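Local structure of cyanophycinase-like exopeptidase (actinobacterium SCGC AAA027-L06, 6NQC) at residues 97-102 with 132-137; 112-117 with 141-146. The protein is probably a serine exopeptidase of peptidase family S51, related to cyanophycinases and expected to cleave peptide bonds. All coordinates share one frame; numbering follows the deposited sequence.

Contact 1 (97-102 with 132-137); sequences LKREDA and INTPLW
With CG anti to the backbone N (chi1 -175°) and the chain extended as far as NE, Arg99 reaches from the start of its 3-10 turn to Ile132, just past the end of helix 124-131. There the guanidinium meets the Ile132 carbonyl end-on: NH1 lies 2.8 Å from Ile132 O and NH2 3.0 Å from the same atom. The oxygen sits close to the guanidinium plane. NH1 approaches it in the carbonyl plane, on a lone pair, whereas NH2 comes nearly in line with the C=O bond. Neither bond is straight, as expected when two nitrogens share one acceptor. CG2 of Thr134 lies over one face of the guanidinium, 3.6 Å from CZ and set toward the rim.

Thr134 works in two directions. Its chi1 of 60° turns OG1 back to accept from Trp137 N at 3.1 Å, the N-cap bond of helix 135-145, and OG1 is also hydrogen-bonded to Leu131 O. CB and CG2 are left to pack on Ala102, whose CB is 3.8 Å from Thr134 CB and also touches Leu136 CB. The Ala102 carbonyl in turn accepts from Leu136 N at 3.2 Å, with CG of Pro135 brushing the same oxygen.

Two main-chain groups at the helix 124-131 to 135-145 junction are thus satisfied from the loop: the first-turn N-H of Leu136 by a carbonyl, and the Ile132 carbonyl by a cation. NH1 also makes a weak hydrogen bond to Asp129 O, and the carbonyl-rich C-terminal end of helix 124-131 probably suits the positive charge.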
loop_
_atom_site.group_PDB
_atom_site.type_symbol
_atom_site.label_atom_id
_atom_site.label_comp_id
_atom_site.label_asym_id
_atom_site.label_seq_id
_atom_site.Cartn_x
_atom_site.Cartn_y
_atom_site.Cartn_z
ATOM N N LEU A 97 -15.794 -3.277 4.462
ATOM C CA LEU A 97 -16.260 -3.091 3.099
ATOM C C LEU A 97 -16.981 -1.776 2.881
ATOM O O LEU A 97 -17.123 -1.351 1.727
ATOM C CB LEU A 97 -17.179 -4.242 2.700
ATOM C CG LEU A 97 -16.657 -5.645 2.983
ATOM C CD1 LEU A 97 -17.620 -6.685 2.421
ATOM C CD2 LEU A 97 -15.263 -5.874 2.423
ATOM N N LYS A 98 -17.440 -1.137 3.948
ATOM C CA LYS A 98 -18.069 0.175 3.884
ATOM C C LYS A 98 -17.627 0.933 5.129
ATOM O O LYS A 98 -17.117 0.351 6.083
ATOM C CB LYS A 98 -19.604 0.063 3.782
ATOM C CG LYS A 98 -20.257 -0.686 4.940
ATOM C CD LYS A 98 -21.742 -0.993 4.676
ATOM C CE LYS A 98 -22.429 -1.504 5.954
ATOM N NZ LYS A 98 -21.814 -2.771 6.468
ATOM N N ARG A 99 -17.887 2.235 5.134
ATOM C CA ARG A 99 -17.289 3.114 6.121
ATOM C C ARG A 99 -17.767 2.789 7.533
ATOM O O ARG A 99 -16.991 2.909 8.490
ATOM C CB ARG A 99 -17.591 4.566 5.725
ATOM C CG ARG A 99 -16.934 5.565 6.605
ATOM C CD ARG A 99 -16.966 6.970 6.022
ATOM N NE ARG A 99 -16.399 7.903 6.995
ATOM C CZ ARG A 99 -15.149 8.336 6.979
ATOM N NH1 ARG A 99 -14.318 7.944 6.021
ATOM N NH2 ARG A 99 -14.731 9.167 7.925
ATOM N N GLU A 100 -19.016 2.345 7.688
ATOM C CA GLU A 100 -19.491 1.950 9.004
ATOM C C GLU A 100 -18.605 0.872 9.619
ATOM O O GLU A 100 -18.375 0.872 10.834
ATOM C CB GLU A 100 -20.935 1.452 8.903
ATOM C CG GLU A 100 -21.894 2.387 8.143
ATOM C CD GLU A 100 -21.757 2.305 6.605
ATOM O OE1 GLU A 100 -22.426 1.469 5.997
ATOM O OE2 GLU A 100 -20.974 3.085 6.007
ATOM N N ASP A 101 -18.065 -0.037 8.801
ATOM C CA ASP A 101 -17.235 -1.104 9.342
ATOM C C ASP A 101 -15.916 -0.591 9.913
ATOM O O ASP A 101 -15.293 -1.287 10.699
ATOM C CB ASP A 101 -16.935 -2.142 8.250
ATOM C CG ASP A 101 -18.186 -2.716 7.625
ATOM O OD1 ASP A 101 -19.240 -2.698 8.292
ATOM O OD2 ASP A 101 -18.117 -3.126 6.440
ATOM N N ALA A 102 -15.466 0.600 9.513
ATOM C CA ALA A 102 -14.224 1.153 10.022
ATOM C C ALA A 102 -14.365 1.708 11.426
ATOM O O ALA A 102 -13.410 2.275 11.943
ATOM C CB ALA A 102 -13.699 2.213 9.050
ATOM N N ILE A 132 -10.711 7.157 5.220
ATOM C CA ILE A 132 -10.041 8.402 5.617
ATOM C C ILE A 132 -10.659 8.904 6.912
ATOM O O ILE A 132 -11.889 8.931 7.062
ATOM C CB ILE A 132 -10.137 9.451 4.503
ATOM C CG1 ILE A 132 -9.249 10.638 4.810
ATOM C CG2 ILE A 132 -11.598 9.869 4.320
ATOM C CD1 ILE A 132 -9.085 11.620 3.617
ATOM N N ASN A 133 -9.811 9.311 7.854
ATOM C CA ASN A 133 -10.268 9.910 9.106
ATOM C C ASN A 133 -11.230 9.001 9.861
ATOM O O ASN A 133 -12.212 9.458 10.460
ATOM C CB ASN A 133 -10.923 11.271 8.868
ATOM C CG ASN A 133 -10.017 12.227 8.178
ATOM O OD1 ASN A 133 -8.789 12.134 8.301
ATOM N ND2 ASN A 133 -10.590 13.154 7.447
ATOM N N THR A 134 -10.920 7.696 9.886
ATOM C CA THR A 134 -11.722 6.775 10.656
ATOM C C THR A 134 -10.905 6.267 11.839
ATOM O O THR A 134 -9.667 6.290 11.821
ATOM C CB THR A 134 -12.171 5.554 9.849
ATOM O OG1 THR A 134 -10.991 4.875 9.388
ATOM C CG2 THR A 134 -13.052 5.911 8.689
ATOM N N PRO A 135 -11.561 5.718 12.853
ATOM C CA PRO A 135 -10.792 5.124 13.948
ATOM C C PRO A 135 -9.910 3.989 13.464
ATOM O O PRO A 135 -8.795 3.827 13.956
ATOM C CB PRO A 135 -11.879 4.657 14.932
ATOM C CG PRO A 135 -13.171 4.792 14.256
ATOM C CD PRO A 135 -13.022 5.748 13.125
ATOM N N LEU A 136 -10.355 3.220 12.473
ATOM C CA LEU A 136 -9.527 2.120 11.958
ATOM C C LEU A 136 -8.242 2.651 11.328
ATOM O O LEU A 136 -7.146 2.118 11.564
ATOM C CB LEU A 136 -10.329 1.305 10.940
ATOM C CG LEU A 136 -9.565 0.088 10.412
ATOM C CD1 LEU A 136 -9.632 -1.018 11.438
ATOM C CD2 LEU A 136 -10.111 -0.361 9.091
ATOM N N TRP A 137 -8.351 3.700 10.528
ATOM C CA TRP A 137 -7.150 4.282 9.936
ATOM C C TRP A 137 -6.210 4.812 11.027
ATOM O O TRP A 137 -5.000 4.635 10.952
ATOM C CB TRP A 137 -7.514 5.412 8.943
ATOM C CG TRP A 137 -6.282 6.166 8.685
ATOM C CD1 TRP A 137 -5.953 7.404 9.150
ATOM C CD2 TRP A 137 -5.138 5.680 7.979
ATOM N NE1 TRP A 137 -4.662 7.711 8.787
ATOM C CE2 TRP A 137 -4.146 6.682 8.051
ATOM C CE3 TRP A 137 -4.846 4.490 7.319
ATOM C CZ2 TRP A 137 -2.888 6.527 7.480
ATOM C CZ3 TRP A 137 -3.604 4.346 6.743
ATOM C CH2 TRP A 137 -2.644 5.359 6.823
#

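Contact 2 (112-117 with 141-146); sequences KDAALI and YENWQS
Asn143 lays its carboxamide alongside the backbone of Ala114 and pairs with both polar groups of that residue. The two bonds differ in geometry. ND2 gives a nearly straight bond to Ala114 O (2.8 Å, N-H...O 173°), with the acceptor in the amide plane and the donor on a lone pair of the carbonyl. In return, Ala114 N donates to Asn143 OD1 at 3.0 Å, but it comes from above the plane of the side-chain carbonyl, well tilted from it. CG stands anti to the backbone N (chi1 -173°), which carries the amide outward from helix 135-145 to the chain leading into strand 116-119.

Ile117 crosses this amide at a slant. Its CD1 comes to 3.3 Å from ND2 and also packs against CB of Asn143, so the methyl group sits against the donating nitrogen, out of the amide plane. OD1 lies 3.1 Å from Lys112 O, a pair of acceptors that cannot bond directly; the ammonium group of Lys54, hydrogen-bonded to OD1 and weakly to Lys112 O, probably offsets the repulsion. A water also donates to Lys112 O, at 2.7 Å, and more weakly to Ser146 OG.

Toward the outside, Lys112 and Glu142 run side by side and point the same way. CD of Lys112 is 3.9 Å from Glu142 OE1, while NZ stays beyond salt-bridge distance, so any attraction there is probably modest.

Such packing belongs to a parallel beta-alpha-beta crossover: helix 135-145 lies on the route from strand 116-119 to its parallel neighbour 149-153, and Asn143 ties the helix's last turn to the approach of the first strand.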
loop_
_atom_site.group_PDB
_atom_site.type_symbol
_atom_site.label_atom_id
_atom_site.label_comp_id
_atom_site.label_asym_id
_atom_site.label_seq_id
_atom_site.Cartn_x
_atom_site.Cartn_y
_atom_site.Cartn_z
ATOM N N LYS A 112 -3.880 -2.441 15.826
ATOM C CA LYS A 112 -2.962 -1.699 16.662
ATOM C C LYS A 112 -1.767 -2.527 17.106
ATOM O O LYS A 112 -0.815 -1.962 17.654
ATOM C CB LYS A 112 -3.692 -1.142 17.899
ATOM C CG LYS A 112 -4.645 -0.008 17.549
ATOM C CD LYS A 112 -5.109 0.746 18.772
ATOM C CE LYS A 112 -6.629 0.849 18.796
ATOM N NZ LYS A 112 -7.112 2.201 19.228
ATOM N N ASP A 113 -1.781 -3.837 16.864
ATOM C CA ASP A 113 -0.576 -4.670 17.084
ATOM C C ASP A 113 -0.453 -5.713 15.968
ATOM O O ASP A 113 -0.834 -6.877 16.120
ATOM C CB ASP A 113 -0.639 -5.316 18.473
ATOM C CG ASP A 113 0.620 -6.068 18.835
ATOM O OD1 ASP A 113 1.517 -6.204 17.970
ATOM O OD2 ASP A 113 0.685 -6.526 19.991
ATOM N N ALA A 114 0.113 -5.299 14.834
ATOM C CA ALA A 114 0.204 -6.167 13.665
ATOM C C ALA A 114 1.574 -6.005 13.029
ATOM O O ALA A 114 1.999 -4.880 12.763
ATOM C CB ALA A 114 -0.934 -5.860 12.676
ATOM N N ALA A 115 2.261 -7.126 12.774
ATOM C CA ALA A 115 3.565 -7.036 12.124
ATOM C C ALA A 115 3.460 -6.458 10.708
ATOM O O ALA A 115 4.353 -5.715 10.255
ATOM C CB ALA A 115 4.244 -8.390 12.048
ATOM N N LEU A 116 2.402 -6.806 9.994
ATOM C CA LEU A 116 2.156 -6.223 8.675
ATOM C C LEU A 116 0.676 -5.931 8.489
ATOM O O LEU A 116 -0.192 -6.764 8.786
ATOM C CB LEU A 116 2.657 -7.175 7.563
ATOM C CG LEU A 116 2.281 -6.910 6.109
ATOM C CD1 LEU A 116 2.796 -5.563 5.601
ATOM C CD2 LEU A 116 2.784 -7.994 5.200
ATOM N N ILE A 117 0.393 -4.740 7.964
ATOM C CA ILE A 117 -0.942 -4.369 7.515
ATOM C C ILE A 117 -0.831 -4.100 6.026
ATOM O O ILE A 117 0.068 -3.360 5.604
ATOM C CB ILE A 117 -1.476 -3.157 8.293
ATOM C CG1 ILE A 117 -1.573 -3.510 9.775
ATOM C CG2 ILE A 117 -2.799 -2.720 7.762
ATOM C CD1 ILE A 117 -1.844 -2.277 10.638
ATOM N N TYR A 141 -2.375 3.734 11.470
ATOM C CA TYR A 141 -1.328 4.730 11.511
ATOM C C TYR A 141 -0.484 4.582 12.766
ATOM O O TYR A 141 0.752 4.546 12.703
ATOM C CB TYR A 141 -1.958 6.131 11.450
ATOM C CG TYR A 141 -0.961 7.252 11.548
ATOM C CD1 TYR A 141 -0.149 7.570 10.479
ATOM C CD2 TYR A 141 -0.801 7.971 12.719
ATOM C CE1 TYR A 141 0.776 8.582 10.549
ATOM C CE2 TYR A 141 0.138 8.977 12.803
ATOM C CZ TYR A 141 0.919 9.291 11.703
ATOM O OH TYR A 141 1.858 10.310 11.761
ATOM N N GLU A 142 -1.141 4.455 13.918
ATOM C CA GLU A 142 -0.426 4.239 15.164
ATOM C C GLU A 142 0.402 2.964 15.119
ATOM O O GLU A 142 1.550 2.946 15.602
ATOM C CB GLU A 142 -1.414 4.186 16.325
ATOM C CG GLU A 142 -1.981 5.554 16.766
ATOM C CD GLU A 142 -3.173 5.376 17.691
ATOM O OE1 GLU A 142 -3.385 4.249 18.210
ATOM O OE2 GLU A 142 -3.908 6.357 17.877
ATOM N N ASN A 143 -0.154 1.889 14.557
ATOM C CA ASN A 143 0.610 0.648 14.438
ATOM C C ASN A 143 1.869 0.854 13.603
ATOM O O ASN A 143 2.981 0.454 13.994
ATOM C CB ASN A 143 -0.278 -0.452 13.844
ATOM C CG ASN A 143 0.403 -1.821 13.860
ATOM O OD1 ASN A 143 0.637 -2.395 14.905
ATOM N ND2 ASN A 143 0.706 -2.344 12.689
ATOM N N TRP A 144 1.725 1.525 12.464
ATOM C CA TRP A 144 2.868 1.800 11.614
ATOM C C TRP A 144 3.878 2.683 12.330
ATOM O O TRP A 144 5.087 2.410 12.311
ATOM C CB TRP A 144 2.377 2.447 10.311
ATOM C CG TRP A 144 3.463 2.910 9.428
ATOM C CD1 TRP A 144 4.506 2.173 8.955
ATOM C CD2 TRP A 144 3.620 4.234 8.884
ATOM N NE1 TRP A 144 5.320 2.959 8.185
ATOM C CE2 TRP A 144 4.800 4.226 8.119
ATOM C CE3 TRP A 144 2.891 5.424 9.000
ATOM C CZ2 TRP A 144 5.260 5.354 7.442
ATOM C CZ3 TRP A 144 3.357 6.551 8.317
ATOM C CH2 TRP A 144 4.530 6.495 7.560
ATOM N N GLN A 145 3.403 3.755 12.957
ATOM C CA GLN A 145 4.312 4.669 13.632
ATOM C C GLN A 145 5.087 3.967 14.735
ATOM O O GLN A 145 6.203 4.387 15.051
ATOM C CB GLN A 145 3.541 5.860 14.175
ATOM C CG GLN A 145 3.107 6.815 13.062
ATOM C CD GLN A 145 4.266 7.627 12.541
ATOM O OE1 GLN A 145 5.018 8.223 13.339
ATOM N NE2 GLN A 145 4.458 7.635 11.221
ATOM N N SER A 146 4.544 2.886 15.288
ATOM C CA SER A 146 5.191 2.160 16.370
ATOM C C SER A 146 5.852 0.854 15.905
ATOM O O SER A 146 6.114 -0.034 16.731
ATOM C CB SER A 146 4.169 1.924 17.494
ATOM O OG SER A 146 3.098 1.064 17.091
HETATM O O HOH W 1 -0.204 0.686 17.916
#

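Overall arrangement
Contacts 1 and 2 draw on the two ends of helix 135-145, the start in contact 1 and the last turn in contact 2, and their centres lie about 16 Å apart. Along the chain the segments alternate: 97-102, 112-117, 132-137, 141-146. The loop after strand 90-93 meets the helix's N-terminal end; the lead into strand 116-119 meets its C-terminal end. The helix is thereby set against two separate parts of the chain, on either side of helix 105-110 in the sequence, before strand 149-153 continues the parallel part of the eight-stranded mixed sheet. Ser154, probably the nucleophile, follows that strand, so the helix lies just upstream of the presumed catalytic turn.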